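PDB 6NZS: dextranase from Pseudarthrobacter oxydans, which catalyses the endohydrolysis of (1->6)-alpha-D-glucosidic linkages in dextran, acting as a glycoside hydrolase of family 49. Local coordinates for residues A[42-47]-A[134-139]; A[143-148]-A[379-384]. One frame throughout, in Å; residues are numbered along the deposited sequence.

Interaction 1 lies at the surface of the N-terminal Ig-like domain, and interaction 2 is buried where that domain meets the beta-solenoid. Both rely on basic side chains, used differently. In interaction 1 two lysines reach across an intervening strand to a turn, through a water and a long ion pair. In interaction 2 one arginine packs its guanidinium on a backbone corner of the solenoid and shares a bridging water with it. Strands 132-137 and 144-150 follow each other in the chain, and their side chains meet: Val137 packs on Phe146 and Ile135 on Val148. The contact centres are about 18 Å apart.

Interaction 1 (A[42-47]-A[134-139]); sequences AQENQP and KIKVPY
The amine of Lys134 is gripped by two partners. A water takes a hydrogen bond from Lys134 NZ at 2.9 Å and gives one to the backbone O of Pro47, just after the turn, at 2.8 Å. Asp99 of strand 96-102 forms a salt bridge with the same amine. The Lys134 chain starts out extended and then folds at its last two torsions. This fold swings NZ round toward the water.

Two residues further on, Lys136 reaches Glu44, the second residue of the turn. Its NZ lies 3.7 Å from Glu44 OE2, a long salt bridge. The second carboxylate oxygen, Glu44 OE1, is farther from Lys136 NZ, at 4.7 Å, so the ammonium sits at one oxygen rather than astride the group. Glu44 CG stands between its own N and carbonyl carbon (chi1 64°), and the bend at chi2 folds the carboxylate back. Lys136 NZ therefore lies near Glu44 CB, at 4.2 Å, as well as near OE2.

The turn braces itself. Gln43 to Gln46 form a type I beta turn, closed by Gln46 N to Gln43 O. Within the same turn, Gln43 NE2 donates to Asn45 OD1 at 2.8 Å. That bond is nearly straight (172°) and arrives on a lone pair in the carbonyl plane of Asn45.

Strands 37-43 and 132-137 are not direct neighbours. Strand 96-102 pairs antiparallel with both, and both lysine side chains lie against its Trp97. The contact therefore ties the turn after strand 37-43 to the next strand but one of the Ig-like domain. With one long ion pair as its direct contact and one water bridge beside it, it is probably an adaptable surface connection, with electrostatic attraction counting for more than close fit.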
loop_
_atom_site.group_PDB
_atom_site.type_symbol
_atom_site.label_atom_id
_atom_site.label_comp_id
_atom_site.label_asym_id
_atom_site.label_seq_id
_atom_site.Cartn_x
_atom_site.Cartn_y
_atom_site.Cartn_z
ATOM N N ALA A 42 8.517 -9.116 -24.225
ATOM C CA ALA A 42 8.308 -9.178 -25.664
ATOM C C ALA A 42 6.817 -9.179 -25.944
ATOM O O ALA A 42 6.035 -9.753 -25.188
ATOM C CB ALA A 42 8.894 -10.467 -26.234
ATOM N N GLN A 43 6.421 -8.543 -27.047
ATOM C CA GLN A 43 5.048 -8.694 -27.511
ATOM C C GLN A 43 4.785 -10.168 -27.774
ATOM O O GLN A 43 5.656 -10.887 -28.268
ATOM C CB GLN A 43 4.846 -7.887 -28.794
ATOM C CG GLN A 43 3.399 -7.586 -29.119
ATOM C CD GLN A 43 3.258 -6.547 -30.213
ATOM O OE1 GLN A 43 3.306 -5.342 -29.949
ATOM N NE2 GLN A 43 3.071 -7.005 -31.444
ATOM N N GLU A 44 3.582 -10.630 -27.423
ATOM C CA GLU A 44 3.362 -12.075 -27.395
ATOM C C GLU A 44 3.525 -12.714 -28.772
ATOM O O GLU A 44 3.917 -13.883 -28.867
ATOM C CB GLU A 44 2.006 -12.417 -26.779
ATOM C CG GLU A 44 0.833 -11.912 -27.575
ATOM C CD GLU A 44 0.344 -12.875 -28.634
ATOM O OE1 GLU A 44 -0.615 -12.516 -29.344
ATOM O OE2 GLU A 44 0.920 -13.989 -28.746
ATOM N N ASN A 45 3.232 -11.983 -29.846
ATOM C CA ASN A 45 3.414 -12.500 -31.198
ATOM C C ASN A 45 4.780 -12.171 -31.788
ATOM O O ASN A 45 4.994 -12.386 -32.987
ATOM C CB ASN A 45 2.289 -12.017 -32.126
ATOM C CG ASN A 45 2.297 -10.509 -32.340
ATOM O OD1 ASN A 45 3.002 -9.766 -31.655
ATOM N ND2 ASN A 45 1.494 -10.050 -33.294
ATOM N N GLN A 46 5.698 -11.646 -30.979
ATOM C CA GLN A 46 7.085 -11.407 -31.381
ATOM C C GLN A 46 8.000 -11.920 -30.277
ATOM O O GLN A 46 8.820 -11.171 -29.742
ATOM C CB GLN A 46 7.342 -9.918 -31.621
ATOM C CG GLN A 46 6.320 -9.198 -32.481
ATOM C CD GLN A 46 6.498 -7.686 -32.455
ATOM O OE1 GLN A 46 7.216 -7.144 -31.610
ATOM N NE2 GLN A 46 5.848 -7.000 -33.389
ATOM N N PRO A 47 7.884 -13.200 -29.907
ATOM C CA PRO A 47 8.592 -13.672 -28.703
ATOM C C PRO A 47 10.103 -13.619 -28.823
ATOM O O PRO A 47 10.792 -13.693 -27.795
ATOM C CB PRO A 47 8.095 -15.116 -28.522
ATOM C CG PRO A 47 7.107 -15.369 -29.644
ATOM C CD PRO A 47 7.320 -14.315 -30.683
ATOM N N LYS A 134 8.833 -17.808 -18.165
ATOM C CA LYS A 134 8.156 -16.882 -19.064
ATOM C C LYS A 134 6.690 -16.820 -18.654
ATOM O O LYS A 134 6.044 -17.861 -18.506
ATOM C CB LYS A 134 8.276 -17.360 -20.522
ATOM C CG LYS A 134 8.135 -16.266 -21.583
ATOM C CD LYS A 134 8.193 -16.845 -23.009
ATOM C CE LYS A 134 9.574 -17.403 -23.308
ATOM N NZ LYS A 134 10.564 -16.328 -23.636
ATOM N N ILE A 135 6.175 -15.607 -18.456
ATOM C CA ILE A 135 4.811 -15.371 -17.987
ATOM C C ILE A 135 4.069 -14.567 -19.045
ATOM O O ILE A 135 4.550 -13.511 -19.476
ATOM C CB ILE A 135 4.813 -14.590 -16.659
ATOM C CG1 ILE A 135 5.615 -15.342 -15.603
ATOM C CG2 ILE A 135 3.390 -14.325 -16.175
ATOM C CD1 ILE A 135 6.055 -14.449 -14.458
ATOM N N LYS A 136 2.885 -15.036 -19.440
ATOM C CA LYS A 136 2.076 -14.303 -20.411
ATOM C C LYS A 136 1.153 -13.360 -19.654
ATOM O O LYS A 136 0.268 -13.806 -18.918
ATOM C CB LYS A 136 1.270 -15.244 -21.294
ATOM C CG LYS A 136 0.547 -14.491 -22.405
ATOM C CD LYS A 136 -0.280 -15.440 -23.249
ATOM C CE LYS A 136 0.340 -15.637 -24.612
ATOM N NZ LYS A 136 -0.677 -15.402 -25.666
ATOM N N VAL A 137 1.364 -12.059 -19.824
ATOM C CA VAL A 137 0.533 -11.043 -19.180
ATOM C C VAL A 137 -0.430 -10.503 -20.236
ATOM O O VAL A 137 0.020 -9.844 -21.189
ATOM C CB VAL A 137 1.379 -9.917 -18.568
ATOM C CG1 VAL A 137 0.481 -8.922 -17.855
ATOM C CG2 VAL A 137 2.416 -10.491 -17.591
ATOM N N PRO A 138 -1.721 -10.777 -20.137
ATOM C CA PRO A 138 -2.658 -10.229 -21.117
ATOM C C PRO A 138 -2.790 -8.732 -20.925
ATOM O O PRO A 138 -2.638 -8.204 -19.816
ATOM C CB PRO A 138 -3.972 -10.943 -20.787
ATOM C CG PRO A 138 -3.865 -11.281 -19.339
ATOM C CD PRO A 138 -2.407 -11.492 -19.046
ATOM N N TYR A 139 -3.073 -8.044 -22.024
ATOM C CA TYR A 139 -3.367 -6.625 -21.936
ATOM C C TYR A 139 -4.723 -6.397 -21.277
ATOM O O TYR A 139 -5.704 -7.086 -21.569
ATOM C CB TYR A 139 -3.329 -5.960 -23.316
ATOM C CG TYR A 139 -3.730 -4.510 -23.198
ATOM C CD1 TYR A 139 -2.887 -3.592 -22.591
ATOM C CD2 TYR A 139 -4.974 -4.073 -23.637
ATOM C CE1 TYR A 139 -3.259 -2.273 -22.442
ATOM C CE2 TYR A 139 -5.354 -2.750 -23.495
ATOM C CZ TYR A 139 -4.496 -1.856 -22.902
ATOM O OH TYR A 139 -4.875 -0.538 -22.746
HETATM O O HOH W 1 9.610 -14.050 -25.237
#

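Interaction 2 (A[143-148]-A[379-384]); sequences GYRFSV and MKNTFF
Arg145 lays its guanidinium against the backbone of Asn381. The carbonyl O of Asn381 sits over one face, offset toward the rim and 3.5 Å from Arg145 NE. The angle is poor for a hydrogen bond, so this is a polar contact over the face. The side chains meet where Arg145 NH2 comes 3.5 Å from Asn381 CB. The guanidinium and the Asn381 amide are tilted by 33°. At the base of the arginine, its CB packs 4.0 Å from Phe383 CB.

The straightforward polar link is a water at the guanidinium edge, in its plane. It accepts from Arg145 NE at 2.8 Å and donates to Thr382 O at 3.1 Å. The face and the edge of one group thus address successive residues of the solenoid.

The next shell fixes the guanidinium. Glu191 forms a salt bridge with Arg145 NH1 and probably offsets its charge in this buried place. Arg145 NH2 donates to Ala142 O and, weakly, to Gly143 O at 3.3 Å. The arginine chain bends at chi2 (135°) and again at chi3, which turns one guanidinium face to Asn381 O and NE to the water.

Asn381 is held from the solenoid side. Its positive phi (67°) lets the chain turn a corner between strand 377-380 and strand 382-386. Its OD1 accepts from Asn402 ND2, and its side chain touches Asn357. Asparagines from successive coils meeting like this are consistent with an asparagine ladder, as in other pectate-lyase-like beta-helices.

Around the contact, Phe189 of strand 176-192 touches both Arg145 and Phe383. Strand 144-150 pairs antiparallel with strand 176-192 in the Ig-like domain, while strand 382-386 runs parallel between strands 351-361 and 398-407 of the solenoid.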
loop_
_atom_site.group_PDB
_atom_site.type_symbol
_atom_site.label_atom_id
_atom_site.label_comp_id
_atom_site.label_asym_id
_atom_site.label_seq_id
_atom_site.Cartn_x
_atom_site.Cartn_y
_atom_site.Cartn_z
ATOM N N GLY A 143 -4.084 -2.618 -16.696
ATOM C CA GLY A 143 -2.802 -3.234 -16.420
ATOM C C GLY A 143 -2.935 -4.257 -15.295
ATOM O O GLY A 143 -4.029 -4.574 -14.815
ATOM N N TYR A 144 -1.779 -4.787 -14.893
ATOM C CA TYR A 144 -1.704 -5.745 -13.798
ATOM C C TYR A 144 -0.497 -5.417 -12.938
ATOM O O TYR A 144 0.583 -5.138 -13.462
ATOM C CB TYR A 144 -1.511 -7.169 -14.341
ATOM C CG TYR A 144 -2.726 -7.784 -14.981
ATOM C CD1 TYR A 144 -2.980 -7.621 -16.346
ATOM C CD2 TYR A 144 -3.632 -8.533 -14.233
ATOM C CE1 TYR A 144 -4.096 -8.189 -16.939
ATOM C CE2 TYR A 144 -4.760 -9.104 -14.831
ATOM C CZ TYR A 144 -4.980 -8.922 -16.183
ATOM O OH TYR A 144 -6.089 -9.476 -16.802
ATOM N N ARG A 145 -0.683 -5.455 -11.620
ATOM C CA ARG A 145 0.411 -5.336 -10.658
ATOM C C ARG A 145 0.422 -6.616 -9.833
ATOM O O ARG A 145 -0.587 -6.956 -9.204
ATOM C CB ARG A 145 0.190 -4.111 -9.761
ATOM C CG ARG A 145 0.332 -2.762 -10.508
ATOM C CD ARG A 145 -0.787 -1.763 -10.174
ATOM N NE ARG A 145 -2.109 -2.257 -10.572
ATOM C CZ ARG A 145 -2.582 -2.244 -11.814
ATOM N NH1 ARG A 145 -1.855 -1.762 -12.814
ATOM N NH2 ARG A 145 -3.794 -2.729 -12.061
ATOM N N PHE A 146 1.538 -7.344 -9.857
ATOM C CA PHE A 146 1.539 -8.676 -9.264
ATOM C C PHE A 146 2.935 -9.057 -8.798
ATOM O O PHE A 146 3.936 -8.450 -9.192
ATOM C CB PHE A 146 0.969 -9.731 -10.235
ATOM C CG PHE A 146 1.722 -9.857 -11.537
ATOM C CD1 PHE A 146 1.487 -8.978 -12.581
ATOM C CD2 PHE A 146 2.647 -10.881 -11.717
ATOM C CE1 PHE A 146 2.175 -9.109 -13.774
ATOM C CE2 PHE A 146 3.340 -11.025 -12.896
ATOM C CZ PHE A 146 3.097 -10.143 -13.936
ATOM N N SER A 147 2.979 -10.096 -7.964
ATOM C CA SER A 147 4.197 -10.607 -7.358
ATOM C C SER A 147 4.591 -11.920 -8.028
ATOM O O SER A 147 3.737 -12.781 -8.288
ATOM C CB SER A 147 3.921 -10.861 -5.872
ATOM O OG SER A 147 5.009 -11.528 -5.264
ATOM N N VAL A 148 5.889 -12.068 -8.298
ATOM C CA VAL A 148 6.471 -13.269 -8.897
ATOM C C VAL A 148 7.328 -13.952 -7.833
ATOM O O VAL A 148 8.280 -13.353 -7.315
ATOM C CB VAL A 148 7.306 -12.910 -10.138
ATOM C CG1 VAL A 148 7.972 -14.145 -10.723
ATOM C CG2 VAL A 148 6.432 -12.211 -11.181
ATOM N N MET A 379 -10.574 5.528 -6.477
ATOM C CA MET A 379 -9.260 4.943 -6.707
ATOM C C MET A 379 -9.430 3.604 -7.401
ATOM O O MET A 379 -10.290 2.807 -7.016
ATOM C CB MET A 379 -8.491 4.740 -5.398
ATOM C CG MET A 379 -7.116 4.116 -5.599
ATOM S SD MET A 379 -6.076 4.251 -4.139
ATOM C CE MET A 379 -6.759 2.948 -3.095
ATOM N N LYS A 380 -8.614 3.352 -8.425
ATOM C CA LYS A 380 -8.650 2.058 -9.089
ATOM C C LYS A 380 -7.257 1.634 -9.522
ATOM O O LYS A 380 -6.416 2.467 -9.874
ATOM C CB LYS A 380 -9.609 2.043 -10.285
ATOM C CG LYS A 380 -9.294 3.036 -11.366
ATOM C CD LYS A 380 -10.401 3.028 -12.417
ATOM C CE LYS A 380 -10.084 3.957 -13.574
ATOM N NZ LYS A 380 -10.741 3.508 -14.835
ATOM N N ASN A 381 -7.035 0.317 -9.504
ATOM C CA ASN A 381 -5.880 -0.293 -10.157
ATOM C C ASN A 381 -4.575 0.108 -9.480
ATOM O O ASN A 381 -3.738 0.777 -10.091
ATOM C CB ASN A 381 -5.850 0.063 -11.654
ATOM C CG ASN A 381 -7.189 -0.169 -12.344
ATOM O OD1 ASN A 381 -7.932 -1.083 -11.996
ATOM N ND2 ASN A 381 -7.492 0.659 -13.347
ATOM N N THR A 382 -4.381 -0.310 -8.230
ATOM C CA THR A 382 -3.265 0.162 -7.423
ATOM C C THR A 382 -2.574 -1.005 -6.728
ATOM O O THR A 382 -3.116 -2.113 -6.632
ATOM C CB THR A 382 -3.728 1.155 -6.351
ATOM O OG1 THR A 382 -4.669 0.505 -5.489
ATOM C CG2 THR A 382 -4.379 2.381 -6.968
ATOM N N PHE A 383 -1.351 -0.741 -6.258
ATOM C CA PHE A 383 -0.583 -1.671 -5.430
ATOM C C PHE A 383 -0.084 -0.916 -4.210
ATOM O O PHE A 383 0.527 0.146 -4.352
ATOM C CB PHE A 383 0.626 -2.244 -6.198
ATOM C CG PHE A 383 1.529 -3.090 -5.337
ATOM C CD1 PHE A 383 1.263 -4.437 -5.150
ATOM C CD2 PHE A 383 2.627 -2.533 -4.692
ATOM C CE1 PHE A 383 2.088 -5.229 -4.336
ATOM C CE2 PHE A 383 3.453 -3.311 -3.868
ATOM C CZ PHE A 383 3.183 -4.657 -3.693
ATOM N N PHE A 384 -0.320 -1.463 -3.017
ATOM C CA PHE A 384 0.169 -0.847 -1.787
ATOM C C PHE A 384 0.977 -1.841 -0.974
ATOM O O PHE A 384 0.456 -2.883 -0.563
ATOM C CB PHE A 384 -0.982 -0.347 -0.916
ATOM C CG PHE A 384 -1.636 0.889 -1.444
ATOM C CD1 PHE A 384 -2.668 0.804 -2.362
ATOM C CD2 PHE A 384 -1.215 2.140 -1.021
ATOM C CE1 PHE A 384 -3.270 1.954 -2.864
ATOM C CE2 PHE A 384 -1.810 3.302 -1.509
ATOM C CZ PHE A 384 -2.841 3.205 -2.431
HETATM O O HOH W 2 -4.200 -3.501 -9.180
#